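PDB 7JVH: glycoside Hydrolase Family 43_12 from Metagenome, which probably hydrolyses glycosidic linkages in plant cell-wall arabinoxylans or related saccharides, as a family 43 glycoside hydrolase from a gut metagenome. Local coordinates for residues 489-493 and 551-555; 112-117 and 399-403; 317-323 and 333-339; 438-443 and 521-526; 416-420 and 563-567. All blocks are in the same frame, centred on the assembly; numbering follows the deposited sequence.

Interaction 1: residues 489-493 and 551-555; sequences TVRPQ and NFAGG
F552 holds CG opposite its backbone N (chi1 179°), and V490 sends CG1 out in the same sense (chi1 -172°), which brings ring and methyl together with V490 CG1 3.6 Å from F552 CZ. The contact lies at the surface of the concanavalin A-like domain, where the loop following strand 482-489 meets the single turn of helix 550-553. P492 runs alongside the phenylalanine and lays CB over one face of its ring, a CH-pi contact 4.0 Å from P492 CB to the F552 centroid. The V490 side chain crosses that of F552 at about a right angle, so valine and proline hold it from two directions. Past the proline, the backbone closes on the helix end: Q493 N donates to F552 O at 3.0 Å, nearly straight at 164°, and P492 CA adds a CA-H...O contact to that oxygen. G554 leaves the helix with positive phi, and its bare CA packs against the glutamine chain; a CB there would collide with Q493 CG, already 3.2 Å from G554 N. The helix turn has ties of its own, S549 OG accepting from F552 N and N551 OD1 accepting from V330 N of the catalytic domain. At the far end a water bridges the segments, accepting from G555 N at 2.8 Å and donating weakly to Q493 OE1 at 3.5 Å.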
# COMPACT_ATOMS: atom_id res chain seq x y z
N THR A 489 8.75 -2.05 -21.05
CA THR A 489 7.90 -3.22 -21.25
C THR A 489 6.49 -2.77 -20.93
O THR A 489 6.24 -2.26 -19.85
CB THR A 489 8.30 -4.39 -20.34
OG1 THR A 489 9.68 -4.73 -20.58
CG2 THR A 489 7.43 -5.63 -20.63
N VAL A 490 5.58 -2.96 -21.89
CA VAL A 490 4.20 -2.49 -21.82
C VAL A 490 3.22 -3.65 -22.00
O VAL A 490 3.25 -4.31 -23.04
CB VAL A 490 3.95 -1.44 -22.92
CG1 VAL A 490 2.57 -0.80 -22.73
CG2 VAL A 490 5.05 -0.38 -22.94
N ARG A 491 2.36 -3.90 -21.00
CA ARG A 491 1.28 -4.90 -21.09
C ARG A 491 -0.02 -4.41 -20.47
O ARG A 491 -0.18 -4.42 -19.25
CB ARG A 491 1.68 -6.23 -20.42
CG ARG A 491 0.60 -7.33 -20.57
CD ARG A 491 0.94 -8.59 -19.79
NE ARG A 491 1.01 -8.31 -18.37
CZ ARG A 491 1.63 -9.05 -17.45
NH1 ARG A 491 2.25 -10.18 -17.78
NH2 ARG A 491 1.62 -8.61 -16.18
N PRO A 492 -1.02 -3.99 -21.28
CA PRO A 492 -2.34 -3.66 -20.74
C PRO A 492 -3.06 -4.87 -20.13
O PRO A 492 -2.79 -6.01 -20.50
CB PRO A 492 -3.11 -3.14 -21.97
CG PRO A 492 -2.36 -3.62 -23.15
CD PRO A 492 -0.93 -3.81 -22.74
N GLN A 493 -3.95 -4.60 -19.17
CA GLN A 493 -4.75 -5.58 -18.44
C GLN A 493 -5.02 -6.91 -19.13
O GLN A 493 -4.65 -7.98 -18.63
CB GLN A 493 -6.11 -4.96 -18.11
CG GLN A 493 -6.14 -4.27 -16.77
CD GLN A 493 -7.51 -3.77 -16.43
OE1 GLN A 493 -8.20 -4.36 -15.60
NE2 GLN A 493 -7.91 -2.68 -17.09
N ASN A 551 -5.09 1.90 -13.96
CA ASN A 551 -6.08 1.99 -15.04
C ASN A 551 -5.69 1.18 -16.26
O ASN A 551 -6.54 0.55 -16.87
CB ASN A 551 -6.31 3.44 -15.47
CG ASN A 551 -6.68 4.34 -14.29
OD1 ASN A 551 -5.84 4.67 -13.45
ND2 ASN A 551 -7.95 4.73 -14.23
N PHE A 552 -4.39 1.21 -16.60
CA PHE A 552 -3.87 0.58 -17.80
C PHE A 552 -3.49 -0.90 -17.59
O PHE A 552 -3.82 -1.74 -18.41
CB PHE A 552 -2.69 1.40 -18.34
CG PHE A 552 -2.07 0.83 -19.58
CD1 PHE A 552 -2.58 1.13 -20.84
CD2 PHE A 552 -0.97 0.00 -19.50
CE1 PHE A 552 -2.00 0.60 -21.98
CE2 PHE A 552 -0.37 -0.52 -20.64
CZ PHE A 552 -0.89 -0.22 -21.88
N ALA A 553 -2.80 -1.20 -16.48
CA ALA A 553 -2.24 -2.50 -16.19
C ALA A 553 -3.11 -3.37 -15.28
O ALA A 553 -2.80 -4.53 -15.04
CB ALA A 553 -0.90 -2.31 -15.52
N GLY A 554 -4.18 -2.79 -14.74
CA GLY A 554 -5.01 -3.46 -13.76
C GLY A 554 -4.25 -3.63 -12.47
O GLY A 554 -3.13 -3.16 -12.35
N GLY A 555 -4.87 -4.30 -11.50
CA GLY A 555 -4.23 -4.59 -10.24
C GLY A 555 -4.77 -3.78 -9.10
O GLY A 555 -5.76 -3.07 -9.23
O HOH W 1 -7.04 -5.69 -12.59

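Interaction 2: residues 112-117 and 399-403; sequences PTTCGI and AMRGP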
# COMPACT_ATOMS: atom_id res chain seq x y z
N PRO A 112 6.61 -14.43 -1.11
CA PRO A 112 5.92 -14.10 -2.35
C PRO A 112 6.73 -14.36 -3.64
O PRO A 112 6.44 -13.74 -4.66
CB PRO A 112 5.64 -12.60 -2.18
CG PRO A 112 6.74 -12.10 -1.27
CD PRO A 112 7.36 -13.29 -0.57
N THR A 113 7.69 -15.30 -3.57
CA THR A 113 8.53 -15.70 -4.71
C THR A 113 7.82 -15.62 -6.06
O THR A 113 8.31 -14.98 -6.96
CB THR A 113 9.06 -17.12 -4.49
OG1 THR A 113 9.58 -17.22 -3.16
CG2 THR A 113 10.16 -17.48 -5.47
N THR A 114 6.67 -16.29 -6.18
CA THR A 114 5.90 -16.38 -7.42
C THR A 114 4.48 -15.78 -7.33
O THR A 114 3.59 -16.13 -8.11
CB THR A 114 5.80 -17.84 -7.94
OG1 THR A 114 5.02 -18.63 -7.04
CG2 THR A 114 7.16 -18.46 -8.06
N CYS A 115 4.31 -14.84 -6.40
CA CYS A 115 3.05 -14.15 -6.16
C CYS A 115 2.67 -13.26 -7.33
O CYS A 115 3.51 -12.53 -7.86
CB CYS A 115 3.20 -13.30 -4.90
SG CYS A 115 1.69 -12.54 -4.24
N GLY A 116 1.40 -13.31 -7.73
CA GLY A 116 0.85 -12.40 -8.71
C GLY A 116 0.80 -10.97 -8.15
O GLY A 116 0.53 -10.74 -6.95
N ILE A 117 1.05 -10.01 -9.05
CA ILE A 117 1.15 -8.60 -8.71
C ILE A 117 -0.07 -8.08 -7.97
O ILE A 117 0.06 -7.21 -7.10
CB ILE A 117 1.40 -7.75 -9.98
CG1 ILE A 117 1.94 -6.38 -9.61
CG2 ILE A 117 0.14 -7.66 -10.83
CD1 ILE A 117 3.35 -6.39 -9.08
N ALA A 399 11.16 -4.72 -1.53
CA ALA A 399 11.59 -5.52 -2.67
C ALA A 399 10.34 -6.22 -3.21
O ALA A 399 9.35 -6.34 -2.50
CB ALA A 399 12.62 -6.54 -2.23
N MSE A 400 10.39 -6.63 -4.47
CA MSE A 400 9.31 -7.38 -5.10
C MSE A 400 9.56 -8.87 -4.93
O MSE A 400 10.62 -9.36 -5.32
CB MSE A 400 9.19 -7.02 -6.58
CG MSE A 400 8.71 -5.60 -6.84
SE MSE A 400 6.90 -5.30 -6.17
CE MSE A 400 5.86 -6.86 -6.79
N ARG A 401 8.60 -9.58 -4.34
CA ARG A 401 8.55 -11.04 -4.35
C ARG A 401 9.68 -11.76 -3.59
O ARG A 401 9.96 -12.92 -3.86
CB ARG A 401 8.47 -11.56 -5.80
CG ARG A 401 7.31 -11.00 -6.60
CD ARG A 401 7.15 -11.68 -7.93
NE ARG A 401 5.84 -11.42 -8.51
CZ ARG A 401 5.56 -10.47 -9.39
NH1 ARG A 401 6.49 -9.63 -9.83
NH2 ARG A 401 4.31 -10.35 -9.86
N GLY A 402 10.29 -11.09 -2.61
CA GLY A 402 11.35 -11.67 -1.81
C GLY A 402 12.07 -10.66 -0.93
O GLY A 402 11.87 -9.46 -1.07
N PRO A 403 12.93 -11.12 0.00
CA PRO A 403 13.66 -10.22 0.89
C PRO A 403 14.86 -9.57 0.22
O PRO A 403 15.54 -10.21 -0.60
CB PRO A 403 14.10 -11.13 2.04
CG PRO A 403 14.14 -12.50 1.45
CD PRO A 403 13.23 -12.54 0.25
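R401 drives its guanidinium into the loop 112-117 and catches the C115 carbonyl. R401 NE donates to C115 O at 2.7 Å, close to straight at 160°, and that oxygen lies only 6° out of the guanidinium plane; R401 NH2 adds a weak, bent bond to C115 O at 3.1 Å. The reach comes from a chain stretched between CG and NE (chi2 -172°). On the way its methylenes pass the turn, R401 CB lying 3.2 Å from P112 O, while the ring atom P112 CG rests 3.7 Å from R401 CA. R401 O in turn receives a CA-H...O contact from T113 CA at 3.2 Å. Over one face of the guanidinium, towards its rim, lies the methyl CE of selenomethionine M400, which also meets I117 CD1 at 3.4 Å. In the next shell, C115 is set in place by a type I beta turn from P112, C115 N bonding to P112 O at 3.0 Å. E467, salt-bridged to R401 NH2, probably balances the buried charge, and Y464 adds a weak bond from NH1. The contact joins the two domains: 112-117 lies between strands 98-102 and 120-129 of the family's five-bladed beta-propeller, whereas strand 399-400, from the range of the C-terminal domain, pairs antiparallel with strand 82-83, between strands 72-76 and 85-91 in the chain.

Interaction 3: residues 317-323 and 333-339; sequences GVFLGIR and GRETFML
F319 and F337 interlock on one face of two antiparallel strands, in a four-stranded blade of the GH43 beta-propeller. The F319 side chain, with CG wedged between N and carbonyl carbon (chi1 57°), spreads its ring over F337 CB, 3.6 Å from that carbon to the F319 centroid. The edge of this ring meets L339, F319 CE1 to L339 CG being 3.8 Å. The F337 ring drops into the hollow left by G321, its CE1 3.4 Å from G321 CA; any CB on that glycine would clash with it. On the other face V318 CG1 fits against CG of selenomethionine M338 at 3.6 Å, and L320 lies beside the stem of R334. Past the strand end, R323 crosses E335 at about a right angle: NE meets OE1 at 2.7 Å through a weak, bent bond, while NH2 reaches the syn lone pair of OE2 at 2.8 Å. With R323 cut back to an alanine, the buried E335 carboxylate and D39, bound to NH1, would probably be left without their cationic mate. Paired with R323 and receiving a bond from G59 N at OE2, the E335 carboxylate is likely to stay ionised though buried on an otherwise apolar face.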
# COMPACT_ATOMS: atom_id res chain seq x y z
N GLY A 317 -11.91 8.41 11.39
CA GLY A 317 -12.01 7.30 10.43
C GLY A 317 -10.97 7.35 9.33
O GLY A 317 -10.93 8.33 8.61
N VAL A 318 -10.18 6.30 9.18
CA VAL A 318 -9.16 6.25 8.10
C VAL A 318 -9.77 5.46 6.95
O VAL A 318 -10.49 4.54 7.22
CB VAL A 318 -7.85 5.62 8.57
CG1 VAL A 318 -7.16 6.45 9.63
CG2 VAL A 318 -8.06 4.20 9.04
N PHE A 319 -9.50 5.84 5.70
CA PHE A 319 -10.05 5.10 4.55
C PHE A 319 -9.10 5.18 3.35
O PHE A 319 -8.05 5.77 3.48
CB PHE A 319 -11.44 5.60 4.18
CG PHE A 319 -11.53 7.07 3.85
CD1 PHE A 319 -11.39 8.03 4.83
CD2 PHE A 319 -11.80 7.49 2.57
CE1 PHE A 319 -11.51 9.37 4.53
CE2 PHE A 319 -11.92 8.83 2.27
CZ PHE A 319 -11.77 9.77 3.25
N LEU A 320 -9.50 4.58 2.23
CA LEU A 320 -8.67 4.61 1.06
C LEU A 320 -9.31 5.46 0.00
O LEU A 320 -10.53 5.60 -0.02
CB LEU A 320 -8.37 3.19 0.54
CG LEU A 320 -9.45 2.41 -0.19
CD1 LEU A 320 -9.64 2.89 -1.62
CD2 LEU A 320 -9.13 0.92 -0.17
N GLY A 321 -8.45 6.03 -0.86
CA GLY A 321 -8.88 6.82 -1.99
C GLY A 321 -7.73 6.91 -2.96
O GLY A 321 -6.62 6.50 -2.64
N ILE A 322 -8.02 7.43 -4.15
CA ILE A 322 -7.04 7.76 -5.15
C ILE A 322 -7.08 9.27 -5.48
O ILE A 322 -8.14 9.90 -5.45
CB ILE A 322 -7.30 6.98 -6.45
CG1 ILE A 322 -8.63 7.37 -7.11
CG2 ILE A 322 -7.30 5.50 -6.17
CD1 ILE A 322 -8.76 6.79 -8.51
N ARG A 323 -5.91 9.85 -5.78
CA ARG A 323 -5.85 11.19 -6.36
C ARG A 323 -5.46 11.02 -7.83
O ARG A 323 -4.28 10.98 -8.14
CB ARG A 323 -4.85 12.07 -5.60
CG ARG A 323 -5.08 12.24 -4.12
CD ARG A 323 -3.99 13.06 -3.44
NE ARG A 323 -2.78 12.31 -3.13
CZ ARG A 323 -1.56 12.57 -3.61
NH1 ARG A 323 -1.32 13.59 -4.44
NH2 ARG A 323 -0.53 11.78 -3.27
N GLY A 333 -1.42 4.68 -6.64
CA GLY A 333 -2.12 3.64 -5.92
C GLY A 333 -3.23 4.23 -5.06
O GLY A 333 -3.58 5.41 -5.21
N ARG A 334 -3.79 3.41 -4.18
CA ARG A 334 -4.80 3.83 -3.23
C ARG A 334 -4.13 4.23 -1.92
O ARG A 334 -3.28 3.49 -1.39
CB ARG A 334 -5.82 2.70 -3.00
CG ARG A 334 -6.65 2.33 -4.22
CD ARG A 334 -7.38 1.02 -4.00
NE ARG A 334 -6.42 -0.09 -3.89
CZ ARG A 334 -6.66 -1.29 -3.38
NH1 ARG A 334 -7.87 -1.62 -2.92
NH2 ARG A 334 -5.68 -2.17 -3.35
N GLU A 335 -4.50 5.41 -1.41
CA GLU A 335 -3.81 6.04 -0.29
C GLU A 335 -4.70 6.06 0.95
O GLU A 335 -5.92 5.88 0.84
CB GLU A 335 -3.42 7.46 -0.69
CG GLU A 335 -2.75 7.52 -2.06
CD GLU A 335 -2.37 8.91 -2.48
OE1 GLU A 335 -3.22 9.61 -3.01
OE2 GLU A 335 -1.20 9.28 -2.30
N THR A 336 -4.06 6.16 2.11
CA THR A 336 -4.78 6.20 3.40
C THR A 336 -5.19 7.63 3.73
O THR A 336 -4.33 8.41 4.07
CB THR A 336 -3.87 5.78 4.55
OG1 THR A 336 -3.59 4.41 4.35
CG2 THR A 336 -4.54 5.95 5.89
N PHE A 337 -6.48 7.91 3.64
CA PHE A 337 -7.01 9.25 3.95
C PHE A 337 -7.59 9.23 5.35
O PHE A 337 -7.87 8.17 5.87
CB PHE A 337 -8.22 9.55 3.07
CG PHE A 337 -7.86 9.87 1.65
CD1 PHE A 337 -7.31 8.91 0.83
CD2 PHE A 337 -8.07 11.13 1.15
CE1 PHE A 337 -6.99 9.21 -0.48
CE2 PHE A 337 -7.75 11.43 -0.16
CZ PHE A 337 -7.21 10.47 -0.97
N MSE A 338 -7.80 10.40 5.95
CA MSE A 338 -8.43 10.43 7.28
C MSE A 338 -9.49 11.52 7.31
O MSE A 338 -9.44 12.40 6.46
CB MSE A 338 -7.42 10.61 8.41
CG MSE A 338 -7.89 9.99 9.69
SE MSE A 338 -6.80 10.45 11.18
CE MSE A 338 -5.82 9.03 11.98
N LEU A 339 -10.43 11.41 8.25
CA LEU A 339 -11.54 12.38 8.43
C LEU A 339 -12.01 12.28 9.89
O LEU A 339 -11.86 11.22 10.48
CB LEU A 339 -12.69 11.97 7.51
CG LEU A 339 -12.70 12.56 6.11
CD1 LEU A 339 -14.00 12.25 5.41
CD2 LEU A 339 -12.49 14.06 6.15
O HOH W 2 -3.74 8.29 -5.61

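Interaction 4: residues 438-443 and 521-526; sequences QQHIKY and TDGLNY
Q438 and Y526 approach from opposite directions with amide and ring planes nearly perpendicular, 85° apart, and close a short polar bond beside the start of strand 442-451. Q438 puts CG anti to its backbone N (chi1 177°) and runs extended, which carries the amide to the phenol. Y526 OH donates to a lone pair of Q438 OE1 at 2.6 Å, in the carbonyl plane. The amide cannot readily turn, because Q438 NE2 also donates to H440 O at 3.0 Å; the phenol oxygen in turn is bound by N331 ND2. Next to it T521 CG2 presses on the Y443 ring, 3.2 Å from Y443 CD2. These two residues form an antiparallel hydrogen-bonded pair, T521 N to Y443 O at 2.8 Å and Y443 N to T521 O at 3.2 Å. The hairpin turn that follows is braced from within: T521 OG1 accepts from G523 N in an ST turn, and D522 OD1 takes both L524 N and N525 N. G523 lets I441 CG2 come to 3.6 Å from its CA. K442 stretches along D522 O towards its salt-bridge partner D40. Strand 442-451 lies between 28-37 and 515-522, the latter turning back into 525-531, while Y443 and Y526 both touch C463 on strand 458-464 of the other sheet in this sandwich domain.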
# COMPACT_ATOMS: atom_id res chain seq x y z
N GLN A 438 5.74 5.45 -5.35
CA GLN A 438 5.44 6.73 -5.98
C GLN A 438 4.35 7.38 -5.12
O GLN A 438 3.18 6.94 -5.13
CB GLN A 438 4.97 6.56 -7.42
CG GLN A 438 4.59 7.85 -8.10
CD GLN A 438 4.54 7.77 -9.62
OE1 GLN A 438 4.90 6.76 -10.21
NE2 GLN A 438 4.10 8.85 -10.26
N GLN A 439 4.74 8.43 -4.39
CA GLN A 439 3.86 9.10 -3.44
C GLN A 439 3.16 10.32 -4.02
O GLN A 439 2.30 10.90 -3.37
CB GLN A 439 4.62 9.47 -2.17
CG GLN A 439 4.98 8.25 -1.34
CD GLN A 439 5.65 8.62 -0.04
OE1 GLN A 439 6.79 9.05 -0.02
NE2 GLN A 439 4.95 8.42 1.06
N HIS A 440 3.51 10.67 -5.26
CA HIS A 440 3.02 11.87 -5.93
C HIS A 440 2.80 11.61 -7.40
O HIS A 440 3.46 10.73 -8.00
CB HIS A 440 4.07 13.00 -5.82
CG HIS A 440 4.45 13.33 -4.42
ND1 HIS A 440 5.35 12.58 -3.70
CD2 HIS A 440 4.05 14.33 -3.59
CE1 HIS A 440 5.49 13.10 -2.49
NE2 HIS A 440 4.72 14.17 -2.41
N ILE A 441 1.90 12.41 -7.99
CA ILE A 441 1.66 12.37 -9.44
C ILE A 441 2.86 13.00 -10.15
O ILE A 441 3.34 12.48 -11.16
CB ILE A 441 0.38 13.13 -9.82
CG1 ILE A 441 -0.82 12.61 -9.03
CG2 ILE A 441 0.10 12.96 -11.31
CD1 ILE A 441 -2.07 13.43 -9.23
N LYS A 442 3.34 14.12 -9.60
CA LYS A 442 4.51 14.82 -10.11
C LYS A 442 5.69 14.61 -9.18
O LYS A 442 5.64 15.00 -8.03
CB LYS A 442 4.24 16.31 -10.23
CG LYS A 442 3.42 16.70 -11.44
CD LYS A 442 3.17 18.20 -11.44
CE LYS A 442 2.40 18.61 -12.68
NZ LYS A 442 2.13 20.09 -12.67
N TYR A 443 6.75 13.96 -9.67
CA TYR A 443 7.94 13.74 -8.88
C TYR A 443 9.20 13.74 -9.75
O TYR A 443 9.15 13.71 -10.98
CB TYR A 443 7.84 12.46 -8.01
CG TYR A 443 8.21 11.16 -8.68
CD1 TYR A 443 9.52 10.68 -8.65
CD2 TYR A 443 7.25 10.39 -9.34
CE1 TYR A 443 9.87 9.49 -9.25
CE2 TYR A 443 7.58 9.18 -9.92
CZ TYR A 443 8.89 8.75 -9.89
OH TYR A 443 9.23 7.55 -10.51
N THR A 521 8.71 13.05 -13.71
CA THR A 521 7.39 12.93 -14.30
C THR A 521 6.56 14.16 -13.96
O THR A 521 6.49 14.57 -12.80
CB THR A 521 6.65 11.62 -13.85
OG1 THR A 521 5.31 11.65 -14.34
CG2 THR A 521 6.61 11.47 -12.33
N ASP A 522 5.93 14.73 -14.99
CA ASP A 522 5.03 15.85 -14.88
C ASP A 522 3.57 15.41 -14.74
O ASP A 522 2.67 16.21 -14.92
CB ASP A 522 5.17 16.74 -16.12
CG ASP A 522 4.73 16.07 -17.39
OD1 ASP A 522 4.43 14.86 -17.37
OD2 ASP A 522 4.67 16.78 -18.42
N GLY A 523 3.35 14.12 -14.44
CA GLY A 523 2.02 13.54 -14.32
C GLY A 523 1.50 12.95 -15.61
O GLY A 523 0.61 12.09 -15.56
N LEU A 524 2.03 13.39 -16.76
CA LEU A 524 1.64 12.92 -18.08
C LEU A 524 2.67 11.99 -18.72
O LEU A 524 2.30 11.04 -19.40
CB LEU A 524 1.36 14.08 -19.04
CG LEU A 524 0.06 14.89 -18.80
CD1 LEU A 524 -0.01 16.11 -19.71
CD2 LEU A 524 -1.24 14.09 -18.93
N ASN A 525 3.96 12.30 -18.55
CA ASN A 525 5.08 11.51 -19.08
C ASN A 525 6.26 11.42 -18.13
O ASN A 525 6.36 12.22 -17.22
CB ASN A 525 5.58 12.05 -20.43
CG ASN A 525 4.52 11.98 -21.50
OD1 ASN A 525 4.29 10.90 -22.10
ND2 ASN A 525 3.88 13.10 -21.77
N TYR A 526 7.09 10.40 -18.31
CA TYR A 526 8.32 10.20 -17.56
C TYR A 526 9.46 10.50 -18.52
O TYR A 526 9.43 10.08 -19.68
CB TYR A 526 8.43 8.74 -17.09
CG TYR A 526 7.53 8.33 -15.95
CD1 TYR A 526 6.20 8.00 -16.17
CD2 TYR A 526 8.03 8.26 -14.65
CE1 TYR A 526 5.38 7.61 -15.12
CE2 TYR A 526 7.21 7.88 -13.59
CZ TYR A 526 5.88 7.55 -13.84
OH TYR A 526 5.05 7.15 -12.82

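Interaction 5: residues 416-420 and 563-567; sequences LQMTA and MGVFK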
# COMPACT_ATOMS: atom_id res chain seq x y z
N LEU A 416 24.28 1.04 -1.01
CA LEU A 416 23.63 -0.22 -1.35
C LEU A 416 24.46 -1.03 -2.33
O LEU A 416 24.36 -0.84 -3.54
CB LEU A 416 22.24 0.01 -1.96
CG LEU A 416 21.07 0.28 -1.03
CD1 LEU A 416 19.78 0.32 -1.82
CD2 LEU A 416 20.98 -0.78 0.04
N GLN A 417 25.27 -1.94 -1.79
CA GLN A 417 25.96 -2.98 -2.55
C GLN A 417 24.92 -4.06 -2.88
O GLN A 417 24.49 -4.76 -1.97
CB GLN A 417 27.05 -3.61 -1.71
CG GLN A 417 28.44 -3.06 -1.94
CD GLN A 417 29.47 -3.80 -1.12
OE1 GLN A 417 29.44 -5.03 -1.01
NE2 GLN A 417 30.41 -3.05 -0.53
N MSE A 418 24.52 -4.19 -4.15
CA MSE A 418 23.54 -5.21 -4.47
C MSE A 418 24.02 -6.09 -5.63
O MSE A 418 24.59 -5.62 -6.61
CB MSE A 418 22.14 -4.58 -4.65
CG MSE A 418 21.85 -3.84 -5.93
SE MSE A 418 19.94 -3.25 -5.92
CE MSE A 418 19.88 -1.65 -4.80
N THR A 419 23.81 -7.40 -5.42
CA THR A 419 24.26 -8.46 -6.31
C THR A 419 23.06 -8.94 -7.11
O THR A 419 21.95 -9.00 -6.59
CB THR A 419 24.84 -9.61 -5.47
OG1 THR A 419 25.83 -9.09 -4.57
CG2 THR A 419 25.48 -10.68 -6.35
N ALA A 420 23.27 -9.26 -8.39
CA ALA A 420 22.19 -9.61 -9.30
C ALA A 420 21.70 -11.03 -9.03
O ALA A 420 22.48 -11.96 -9.04
CB ALA A 420 22.62 -9.47 -10.74
N MSE A 563 16.17 1.42 -7.46
CA MSE A 563 17.39 1.01 -8.13
C MSE A 563 17.43 -0.52 -8.16
O MSE A 563 16.90 -1.19 -7.28
CB MSE A 563 18.61 1.66 -7.46
CG MSE A 563 18.79 1.38 -5.99
SE MSE A 563 19.17 2.97 -4.86
CE MSE A 563 17.70 2.90 -3.57
N GLY A 564 18.05 -1.08 -9.21
CA GLY A 564 18.15 -2.52 -9.35
C GLY A 564 19.31 -2.96 -10.20
O GLY A 564 19.95 -2.16 -10.86
N VAL A 565 19.57 -4.28 -10.18
CA VAL A 565 20.66 -4.91 -10.90
C VAL A 565 20.17 -6.21 -11.56
O VAL A 565 19.34 -6.93 -10.99
CB VAL A 565 21.86 -5.18 -9.98
CG1 VAL A 565 22.43 -3.87 -9.47
CG2 VAL A 565 21.44 -6.04 -8.81
N PHE A 566 20.68 -6.49 -12.76
CA PHE A 566 20.21 -7.58 -13.60
C PHE A 566 21.37 -8.20 -14.38
O PHE A 566 22.49 -7.68 -14.34
CB PHE A 566 19.19 -7.06 -14.60
CG PHE A 566 18.03 -6.37 -13.98
CD1 PHE A 566 17.02 -7.10 -13.38
CD2 PHE A 566 17.95 -4.98 -13.97
CE1 PHE A 566 15.93 -6.47 -12.78
CE2 PHE A 566 16.88 -4.33 -13.37
CZ PHE A 566 15.85 -5.08 -12.80
N LYS A 567 21.05 -9.30 -15.08
CA LYS A 567 21.96 -10.16 -15.84
C LYS A 567 22.62 -11.06 -14.82
O LYS A 567 22.52 -12.29 -14.81
CB LYS A 567 22.95 -9.36 -16.67
CG LYS A 567 23.89 -10.18 -17.53
CD LYS A 567 24.98 -9.32 -18.16
CE LYS A 567 24.43 -8.25 -19.11
NZ LYS A 567 25.47 -7.28 -19.58
OXT LYS A 567 23.26 -10.55 -13.91
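M418 and M563, both selenomethionines, meet at about a right angle in the gap between two sheets of the C-terminal beta-sandwich. Strands 416-418 and 563-566 run in roughly the same direction, 23° apart, with axes 8.5 Å from each other at their closest. That spacing is bridged by side chains, with no hydrogen bond from one segment to the other. M418 leaves its strand with CG between N and carbonyl carbon (chi1 76°), and a bend at chi3 (80°) carries its methyl to M563, CE lying 3.4 Å from M563 CG. The selenium of M418 passes over the bare G564, 3.9 Å from its CA. M563, bent at chi2 and chi3, crosses L416 at about a right angle, its CE 3.7 Å from L416 CD1. V565 comes obliquely at M418 and straddles it, each of V565 CG1 and CG2 being 3.6 Å from M418 CG; CG2 also meets A420 CA at 3.7 Å. Were V565 a glycine, the stem of M418 and the flank of A420 would probably lose their shared filling and a gap would open between the sheets. F30 of strand 28-37 touches both selenomethionines. At the C terminus, OXT of K567 comes 3.4 Å from A420 CB. Apart from that edge, cohesion rests on dispersion and exclusion of water, so here shape, not directional bonding, probably sets how the two strands pack.

How the interactions relate
Following the chain, interaction 2 closes the longest loop, joining the early propeller loop 112-117 to 399-403 and so binding the domains together. Interaction 3, a short hairpin within one blade, lies wholly inside that span. Further on, 416-420, which includes a strand of the sandwich, is joined by interaction 5 to the last residues, 563-567. Interactions 4 and 1 both fall within this closure and cross each other, their segments alternating in the order 438-443, 489-493, 521-526, 551-555. Interactions 3 and 4 meet across the domain boundary, R323 NH2 lying 3.0 Å from Q439 O, probably a hydrogen bond. Interactions 1 and 2 come within about 5 Å at nearest atoms without touching.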